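Local coordinates for protein purine nucleoside phosphorylase (PDB 6TK9) that probably catalyses the reversible phosphorolysis of purine nucleosides such as inosine and guanosine, releasing the purine base and ribose 1-phosphate, at residues E8-Y12 / E48-F52; H60-L64 / L75-G79; L108-A112 / S211-V216. One frame throughout, in Å; residues are numbered along the deposited sequence.

Contact 1: residues E8-Y12 / E48-F52; sequences EAVAY and EIPHF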
loop_
_atom_site.group_PDB
_atom_site.type_symbol
_atom_site.label_atom_id
_atom_site.label_comp_id
_atom_site.label_asym_id
_atom_site.label_seq_id
_atom_site.Cartn_x
_atom_site.Cartn_y
_atom_site.Cartn_z
ATOM N N GLU A 8 -39.761 -5.648 26.597
ATOM C CA GLU A 8 -39.735 -5.346 28.048
ATOM C C GLU A 8 -39.349 -3.876 28.187
ATOM O O GLU A 8 -40.029 -3.158 28.952
ATOM C CB GLU A 8 -38.773 -6.237 28.844
ATOM C CG GLU A 8 -39.379 -7.534 29.369
ATOM C CD GLU A 8 -38.837 -8.034 30.710
ATOM O OE1 GLU A 8 -37.743 -7.608 31.111
ATOM O OE2 GLU A 8 -39.518 -8.860 31.364
ATOM N N ALA A 9 -38.331 -3.444 27.437
ATOM C CA ALA A 9 -37.762 -2.073 27.494
ATOM C C ALA A 9 -38.717 -1.091 26.806
ATOM O O ALA A 9 -38.994 -0.045 27.381
ATOM C CB ALA A 9 -36.376 -2.025 26.887
ATOM N N VAL A 10 -39.200 -1.407 25.612
ATOM C CA VAL A 10 -40.176 -0.537 24.902
ATOM C C VAL A 10 -41.332 -0.242 25.871
ATOM O O VAL A 10 -41.576 0.958 26.155
ATOM C CB VAL A 10 -40.657 -1.178 23.588
ATOM C CG1 VAL A 10 -41.870 -0.467 23.003
ATOM C CG2 VAL A 10 -39.535 -1.238 22.566
ATOM N N ALA A 11 -41.964 -1.296 26.401
ATOM C CA ALA A 11 -43.107 -1.248 27.348
ATOM C C ALA A 11 -42.791 -0.343 28.551
ATOM O O ALA A 11 -43.671 0.441 28.946
ATOM C CB ALA A 11 -43.477 -2.645 27.790
ATOM N N TYR A 12 -41.597 -0.435 29.138
ATOM C CA TYR A 12 -41.245 0.390 30.322
ATOM C C TYR A 12 -41.277 1.871 29.926
ATOM O O TYR A 12 -41.744 2.676 30.763
ATOM C CB TYR A 12 -39.914 -0.022 30.953
ATOM C CG TYR A 12 -39.559 0.819 32.151
ATOM C CD1 TYR A 12 -40.063 0.530 33.410
ATOM C CD2 TYR A 12 -38.749 1.937 32.021
ATOM C CE1 TYR A 12 -39.755 1.320 34.511
ATOM C CE2 TYR A 12 -38.438 2.740 33.108
ATOM C CZ TYR A 12 -38.954 2.441 34.359
ATOM O OH TYR A 12 -38.642 3.241 35.426
ATOM N N GLU A 48 -32.632 2.594 34.928
ATOM C CA GLU A 48 -34.052 2.299 35.256
ATOM C C GLU A 48 -34.722 1.502 34.134
ATOM O O GLU A 48 -35.823 0.988 34.394
ATOM C CB GLU A 48 -34.850 3.593 35.462
ATOM C CG GLU A 48 -34.520 4.350 36.747
ATOM C CD GLU A 48 -35.234 5.689 36.910
ATOM O OE1 GLU A 48 -36.271 5.920 36.196
ATOM O OE2 GLU A 48 -34.740 6.513 37.735
ATOM N N ILE A 49 -34.149 1.469 32.920
ATOM C CA ILE A 49 -34.782 0.771 31.759
ATOM C C ILE A 49 -34.316 -0.680 31.759
ATOM O O ILE A 49 -33.123 -0.965 31.765
ATOM C CB ILE A 49 -34.481 1.445 30.402
ATOM C CG1 ILE A 49 -34.790 2.941 30.400
ATOM C CG2 ILE A 49 -35.220 0.731 29.270
ATOM C CD1 ILE A 49 -34.311 3.642 29.151
ATOM N N PRO A 50 -35.246 -1.649 31.742
ATOM C CA PRO A 50 -34.877 -3.058 31.670
ATOM C C PRO A 50 -33.852 -3.365 30.570
ATOM O O PRO A 50 -34.093 -3.013 29.461
ATOM C CB PRO A 50 -36.214 -3.752 31.354
ATOM C CG PRO A 50 -37.266 -2.846 31.939
ATOM C CD PRO A 50 -36.700 -1.444 31.821
ATOM N N HIS A 51 -32.750 -4.027 30.932
ATOM C CA HIS A 51 -31.725 -4.612 30.025
ATOM C C HIS A 51 -30.868 -3.512 29.391
ATOM O O HIS A 51 -30.157 -3.821 28.423
ATOM C CB HIS A 51 -32.380 -5.482 28.943
ATOM C CG HIS A 51 -33.397 -6.436 29.468
ATOM N ND1 HIS A 51 -33.080 -7.416 30.385
ATOM C CD2 HIS A 51 -34.720 -6.560 29.211
ATOM C CE1 HIS A 51 -34.168 -8.103 30.677
ATOM N NE2 HIS A 51 -35.189 -7.598 29.966
ATOM N N PHE A 52 -30.941 -2.276 29.891
ATOM C CA PHE A 52 -30.178 -1.131 29.337
ATOM C C PHE A 52 -28.810 -1.107 30.007
ATOM O O PHE A 52 -28.700 -1.179 31.234
ATOM C CB PHE A 52 -30.914 0.202 29.503
ATOM C CG PHE A 52 -31.448 0.841 28.241
ATOM C CD1 PHE A 52 -32.547 0.314 27.577
ATOM C CD2 PHE A 52 -30.881 2.005 27.744
ATOM C CE1 PHE A 52 -33.052 0.923 26.441
ATOM C CE2 PHE A 52 -31.404 2.626 26.624
ATOM C CZ PHE A 52 -32.489 2.086 25.978
#
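Ala9 and Pro50 bring the backbones to 5.2 Å between their CA atoms, where helix 4-14 lies against a type II beta turn running from Ile49 to Phe52. The turn is closed by a backbone bond from Phe52 N to Ile49 O, with Pro50 and His51 as its two inner residues, and both point their CB atoms at the helix.

The one hydrogen bond across the contact runs from His51 NE2 to Glu8 OE1, 2.8 Å long but bent to 136° at the hydrogen. OE1 sits at the rim of the imidazole, tilted out of its plane, and the nitrogen meets the carboxylate from above; the two planes are inclined 23° to each other. The carboxylate is likely to raise the proton affinity of the histidine. Glu1 touches both side chains.

Tyr12 has CG anti to its own N (chi1 180°), which carries the ring out over the loop before the turn. Glu48 O lies 3.3 Å above one face, offset toward the rim, and is 3.4 Å from Tyr12 CE2. At the root of the ring, Pro50 CD packs on Tyr12 CB at 3.6 Å, the two side chains crossing at about a right angle. Deeper in, the Ala9 methyl fits under the turn: its CB is 3.6 Å from Pro50 O and 3.8 Å from Ile49 CG2, and it approaches the edge of the Phe52 ring. Phe94 and Val98 of helix 94-102 also touch Ala9.

Apolar inside and polar at its margin, this is the packing of an N-terminal helix on a type II turn with proline at its second position, here in the connection between strands 39-45 and 63-66.

Contact 2: residues H60-L64 / L75-G79; sequences HAGRL and LVYKG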
loop_
_atom_site.group_PDB
_atom_site.type_symbol
_atom_site.label_atom_id
_atom_site.label_comp_id
_atom_site.label_asym_id
_atom_site.label_seq_id
_atom_site.Cartn_x
_atom_site.Cartn_y
_atom_site.Cartn_z
ATOM N N HIS A 60 -20.912 11.305 29.317
ATOM C CA HIS A 60 -22.110 10.508 28.954
ATOM C C HIS A 60 -23.012 10.452 30.185
ATOM O O HIS A 60 -22.726 9.635 31.088
ATOM C CB HIS A 60 -21.711 9.096 28.482
ATOM C CG HIS A 60 -20.858 9.088 27.259
ATOM N ND1 HIS A 60 -21.354 8.726 26.019
ATOM C CD2 HIS A 60 -19.563 9.430 27.080
ATOM C CE1 HIS A 60 -20.398 8.839 25.125
ATOM N NE2 HIS A 60 -19.277 9.270 25.754
ATOM N N ALA A 61 -24.041 11.297 30.232
ATOM C CA ALA A 61 -25.000 11.365 31.361
ATOM C C ALA A 61 -25.762 10.032 31.505
ATOM O O ALA A 61 -26.136 9.685 32.646
ATOM C CB ALA A 61 -25.929 12.534 31.159
ATOM N N GLY A 62 -25.976 9.307 30.399
ATOM C CA GLY A 62 -26.743 8.049 30.360
ATOM C C GLY A 62 -28.215 8.301 30.652
ATOM O O GLY A 62 -28.724 7.758 31.642
ATOM N N ARG A 63 -28.870 9.111 29.817
ATOM C CA ARG A 63 -30.281 9.517 29.988
ATOM C C ARG A 63 -30.990 9.415 28.645
ATOM O O ARG A 63 -30.520 10.027 27.695
ATOM C CB ARG A 63 -30.351 10.952 30.514
ATOM C CG ARG A 63 -29.603 11.170 31.820
ATOM C CD ARG A 63 -30.258 12.237 32.667
ATOM N NE ARG A 63 -30.221 11.912 34.088
ATOM C CZ ARG A 63 -30.874 12.577 35.039
ATOM N NH1 ARG A 63 -31.630 13.627 34.739
ATOM N NH2 ARG A 63 -30.763 12.186 36.298
ATOM N N LEU A 64 -32.081 8.664 28.568
ATOM C CA LEU A 64 -32.940 8.650 27.361
ATOM C C LEU A 64 -33.905 9.839 27.449
ATOM O O LEU A 64 -34.593 9.965 28.469
ATOM C CB LEU A 64 -33.693 7.321 27.262
ATOM C CG LEU A 64 -34.380 7.110 25.914
ATOM C CD1 LEU A 64 -33.337 6.941 24.819
ATOM C CD2 LEU A 64 -35.326 5.921 25.950
ATOM N N LEU A 75 -36.136 11.040 19.747
ATOM C CA LEU A 75 -35.472 10.234 20.807
ATOM C C LEU A 75 -34.009 10.673 20.866
ATOM O O LEU A 75 -33.308 10.491 19.869
ATOM C CB LEU A 75 -35.585 8.744 20.469
ATOM C CG LEU A 75 -35.184 7.770 21.580
ATOM C CD1 LEU A 75 -36.066 7.922 22.808
ATOM C CD2 LEU A 75 -35.257 6.339 21.091
ATOM N N VAL A 76 -33.592 11.294 21.968
ATOM C CA VAL A 76 -32.175 11.708 22.206
ATOM C C VAL A 76 -31.584 10.787 23.289
ATOM O O VAL A 76 -32.196 10.636 24.345
ATOM C CB VAL A 76 -32.089 13.206 22.554
ATOM C CG1 VAL A 76 -30.662 13.660 22.827
ATOM C CG2 VAL A 76 -32.720 14.053 21.457
ATOM N N TYR A 77 -30.479 10.116 22.976
ATOM C CA TYR A 77 -29.599 9.365 23.902
ATOM C C TYR A 77 -28.566 10.348 24.406
ATOM O O TYR A 77 -27.725 10.731 23.616
ATOM C CB TYR A 77 -28.934 8.199 23.170
ATOM C CG TYR A 77 -29.925 7.174 22.695
ATOM C CD1 TYR A 77 -30.561 7.312 21.478
ATOM C CD2 TYR A 77 -30.312 6.131 23.509
ATOM C CE1 TYR A 77 -31.506 6.396 21.050
ATOM C CE2 TYR A 77 -31.260 5.210 23.098
ATOM C CZ TYR A 77 -31.848 5.334 21.859
ATOM O OH TYR A 77 -32.759 4.413 21.444
ATOM N N LYS A 78 -28.718 10.855 25.618
ATOM C CA LYS A 78 -27.707 11.764 26.214
ATOM C C LYS A 78 -26.550 10.867 26.680
ATOM O O LYS A 78 -26.633 10.338 27.805
ATOM C CB LYS A 78 -28.309 12.652 27.316
ATOM C CG LYS A 78 -27.304 13.610 27.955
ATOM C CD LYS A 78 -27.843 14.712 28.872
ATOM C CE LYS A 78 -26.716 15.642 29.294
ATOM N NZ LYS A 78 -27.183 16.810 30.079
ATOM N N GLY A 79 -25.560 10.655 25.807
ATOM C CA GLY A 79 -24.443 9.701 26.008
ATOM C C GLY A 79 -24.795 8.291 25.544
ATOM O O GLY A 79 -25.972 8.057 25.201
#
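Arg63 and Lys78 form an antiparallel hydrogen-bonded pair, Leu64 and Tyr77 the non-hydrogen-bonded pair beside it, and a G1 beta bulge opens the ladder because Gly62 and Arg63 both face Lys78. Lys78 N gives a 2.9 Å bond to Arg63 O; Lys78 O takes Arg63 N at 3.2 Å and a weak, bent bond from Gly62 N. Gly62 has the positive phi of the bulge, and a CB on Gly79 would collide with His60, whose ND1 lies 3.2 Å from Gly79 CA while bonding to Arg80 N.

Leu64 holds CG anti to its N (chi1 -168°), which lays CD1 over one face of the Tyr77 ring, a CH-pi contact 3.6 Å from the centroid and offset toward the rim. The same methyl meets Leu75 CD1 at 3.5 Å. Cutting the leucine back to an alanine here is likely to strip the methyl from the Tyr77 face and open a gap beside Leu75. On the sheet face carrying Arg63 and Lys78, the extended Lys78 chain runs past Ala61, whose CB lies 3.6 Å from Lys78 CG.

Lys78 and Arg63 reach separate acids, Asp36 and Glu43, so these two cations are likely to be balanced individually, while Leu64 meets Leu75 and the Tyr77 ring through carbon alone.

Contact 3: residues L108-A112 / S211-V216; sequences LLTSA and STVPEV. With PO4 (phosphate ion), chain G.
Apolar packing joins Leu109 of strand 106-115 to the first turn of helix 213-222. Leu109 CG is anti to its carbonyl carbon (chi1 -52°), and this carries CD1 to the helix, where it meets Val216 CG2 at 3.6 Å and Glu215 CB at 4.0 Å. Val226 of the neighbouring strand touches both Leu109 and Val216. Closer to the phosphate, Ser111 CB comes 3.6 Å from Ser211 OG, a packing contact; the hydroxyl of Ser111 turns instead to Ser230.

Polar bonds order the segment 211-216 itself. Thr212 OG1 donates to Ser211 OG at 2.8 Å, so the threonine at the N-cap position spends its hydroxyl on the neighbouring serine and makes no cap. The Glu215 chain bends back at chi2, and OE2 takes a weak bond from Thr212 N, as in one half of a capping box, while OE1 forms a salt bridge with Arg80.

Phosphate bonds come from both segments. Ala112 N reaches O3 of the ion at 2.9 Å and 157°, and Ser211 OG reaches O4 at a short 2.5 Å. Ser29, His82 and Arg80 also bond the ion.

Thr212 thus sits in the second shell, and its donated hydrogen is consistent with Ser211 giving its own to the phosphate. Glu215, through its salt bridge, is likely to steady Arg80 and partly offset its charge. Although the ion probably came from the crystallisation liquor, its mix of backbone N-H, hydroxyl, imidazole and guanidinium donors is consistent with the site for substrate phosphate in nucleoside phosphorylases.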
loop_
_atom_site.group_PDB
_atom_site.type_symbol
_atom_site.label_atom_id
_atom_site.label_comp_id
_atom_site.label_asym_id
_atom_site.label_seq_id
_atom_site.Cartn_x
_atom_site.Cartn_y
_atom_site.Cartn_z
ATOM N N LEU A 108 -29.402 9.692 13.707
ATOM C CA LEU A 108 -28.183 10.526 13.592
ATOM C C LEU A 108 -27.224 10.030 14.678
ATOM O O LEU A 108 -27.518 10.240 15.854
ATOM C CB LEU A 108 -28.541 12.007 13.805
ATOM C CG LEU A 108 -29.053 12.793 12.592
ATOM C CD1 LEU A 108 -30.213 12.099 11.876
ATOM C CD2 LEU A 108 -29.466 14.200 12.986
ATOM N N LEU A 109 -26.144 9.355 14.314
ATOM C CA LEU A 109 -25.146 8.887 15.307
ATOM C C LEU A 109 -23.993 9.889 15.345
ATOM O O LEU A 109 -23.404 10.118 14.296
ATOM C CB LEU A 109 -24.672 7.490 14.907
ATOM C CG LEU A 109 -25.782 6.477 14.654
ATOM C CD1 LEU A 109 -25.207 5.222 14.030
ATOM C CD2 LEU A 109 -26.525 6.150 15.936
ATOM N N THR A 110 -23.710 10.466 16.509
ATOM C CA THR A 110 -22.670 11.504 16.696
ATOM C C THR A 110 -21.615 10.959 17.657
ATOM O O THR A 110 -21.988 10.187 18.563
ATOM C CB THR A 110 -23.265 12.841 17.174
ATOM O OG1 THR A 110 -23.422 12.837 18.597
ATOM C CG2 THR A 110 -24.584 13.162 16.497
ATOM N N SER A 111 -20.361 11.376 17.466
ATOM C CA SER A 111 -19.175 10.896 18.222
ATOM C C SER A 111 -18.117 11.999 18.244
ATOM O O SER A 111 -18.126 12.868 17.346
ATOM C CB SER A 111 -18.626 9.625 17.607
ATOM O OG SER A 111 -18.481 9.778 16.199
ATOM N N ALA A 112 -17.236 11.970 19.233
ATOM C CA ALA A 112 -15.898 12.604 19.150
ATOM C C ALA A 112 -14.955 11.616 18.449
ATOM O O ALA A 112 -15.054 10.407 18.749
ATOM C CB ALA A 112 -15.401 12.976 20.529
ATOM N N SER A 211 -16.536 3.999 18.921
ATOM C CA SER A 211 -18.016 3.847 18.980
ATOM C C SER A 211 -18.634 3.701 17.581
ATOM O O SER A 211 -17.876 3.649 16.625
ATOM C CB SER A 211 -18.576 5.055 19.645
ATOM O OG SER A 211 -18.550 6.161 18.749
ATOM N N THR A 212 -19.977 3.683 17.481
ATOM C CA THR A 212 -20.797 4.022 16.274
ATOM C C THR A 212 -20.980 2.834 15.331
ATOM O O THR A 212 -22.118 2.598 14.883
ATOM C CB THR A 212 -20.161 5.133 15.434
ATOM O OG1 THR A 212 -19.906 6.223 16.318
ATOM C CG2 THR A 212 -21.022 5.578 14.270
ATOM N N VAL A 213 -19.894 2.149 14.972
ATOM C CA VAL A 213 -19.942 1.051 13.958
ATOM C C VAL A 213 -20.922 -0.027 14.424
ATOM O O VAL A 213 -21.757 -0.456 13.645
ATOM C CB VAL A 213 -18.530 0.530 13.647
ATOM C CG1 VAL A 213 -18.543 -0.758 12.844
ATOM C CG2 VAL A 213 -17.722 1.598 12.928
ATOM N N PRO A 214 -20.919 -0.494 15.692
ATOM C CA PRO A 214 -21.868 -1.532 16.086
ATOM C C PRO A 214 -23.305 -1.019 15.919
ATOM O O PRO A 214 -24.139 -1.767 15.470
ATOM C CB PRO A 214 -21.515 -1.889 17.542
ATOM C CG PRO A 214 -20.490 -0.859 18.001
ATOM C CD PRO A 214 -19.991 -0.124 16.775
ATOM N N GLU A 215 -23.540 0.245 16.277
ATOM C CA GLU A 215 -24.837 0.954 16.109
ATOM C C GLU A 215 -25.196 0.940 14.618
ATOM O O GLU A 215 -26.330 0.500 14.284
ATOM C CB GLU A 215 -24.777 2.365 16.724
ATOM C CG GLU A 215 -24.682 2.343 18.244
ATOM C CD GLU A 215 -23.797 3.395 18.893
ATOM O OE1 GLU A 215 -24.221 4.554 18.951
ATOM O OE2 GLU A 215 -22.697 3.052 19.366
ATOM N N VAL A 216 -24.273 1.354 13.745
ATOM C CA VAL A 216 -24.539 1.395 12.278
ATOM C C VAL A 216 -24.959 0.009 11.778
ATOM O O VAL A 216 -25.927 -0.054 11.038
ATOM C CB VAL A 216 -23.336 1.905 11.485
ATOM C CG1 VAL A 216 -23.640 1.814 9.993
ATOM C CG2 VAL A 216 -22.959 3.324 11.886
HETATM P P PO4 G . -17.787 8.761 21.484
HETATM O O1 PO4 G . -18.796 7.951 22.313
HETATM O O2 PO4 G . -16.475 8.898 22.251
HETATM O O3 PO4 G . -18.319 10.149 21.189
HETATM O O4 PO4 G . -17.575 8.041 20.156
#

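Overall arrangement
The three contacts run from the N-terminal helix toward the phosphate. Contact 1 lies farthest out, about 20 Å from the centre of the chain, and contact 3 about 3 Å from it; their own centres are about 21 Å apart. Contact 2 stands between, about 14 Å from the first and 13 Å from the third by centres. It touches contact 1 where Ile49 CD1 meets Leu64 CD2 at 4.1 Å, and Tyr46 borders both. Contacts 2 and 3 both reach one mixed sheet without touching, but Arg80 links them, its backbone N bonded to His60 and its guanidinium to Glu215 and the phosphate. The His60 side chain and the ion are about 3 Å apart at their nearest atoms.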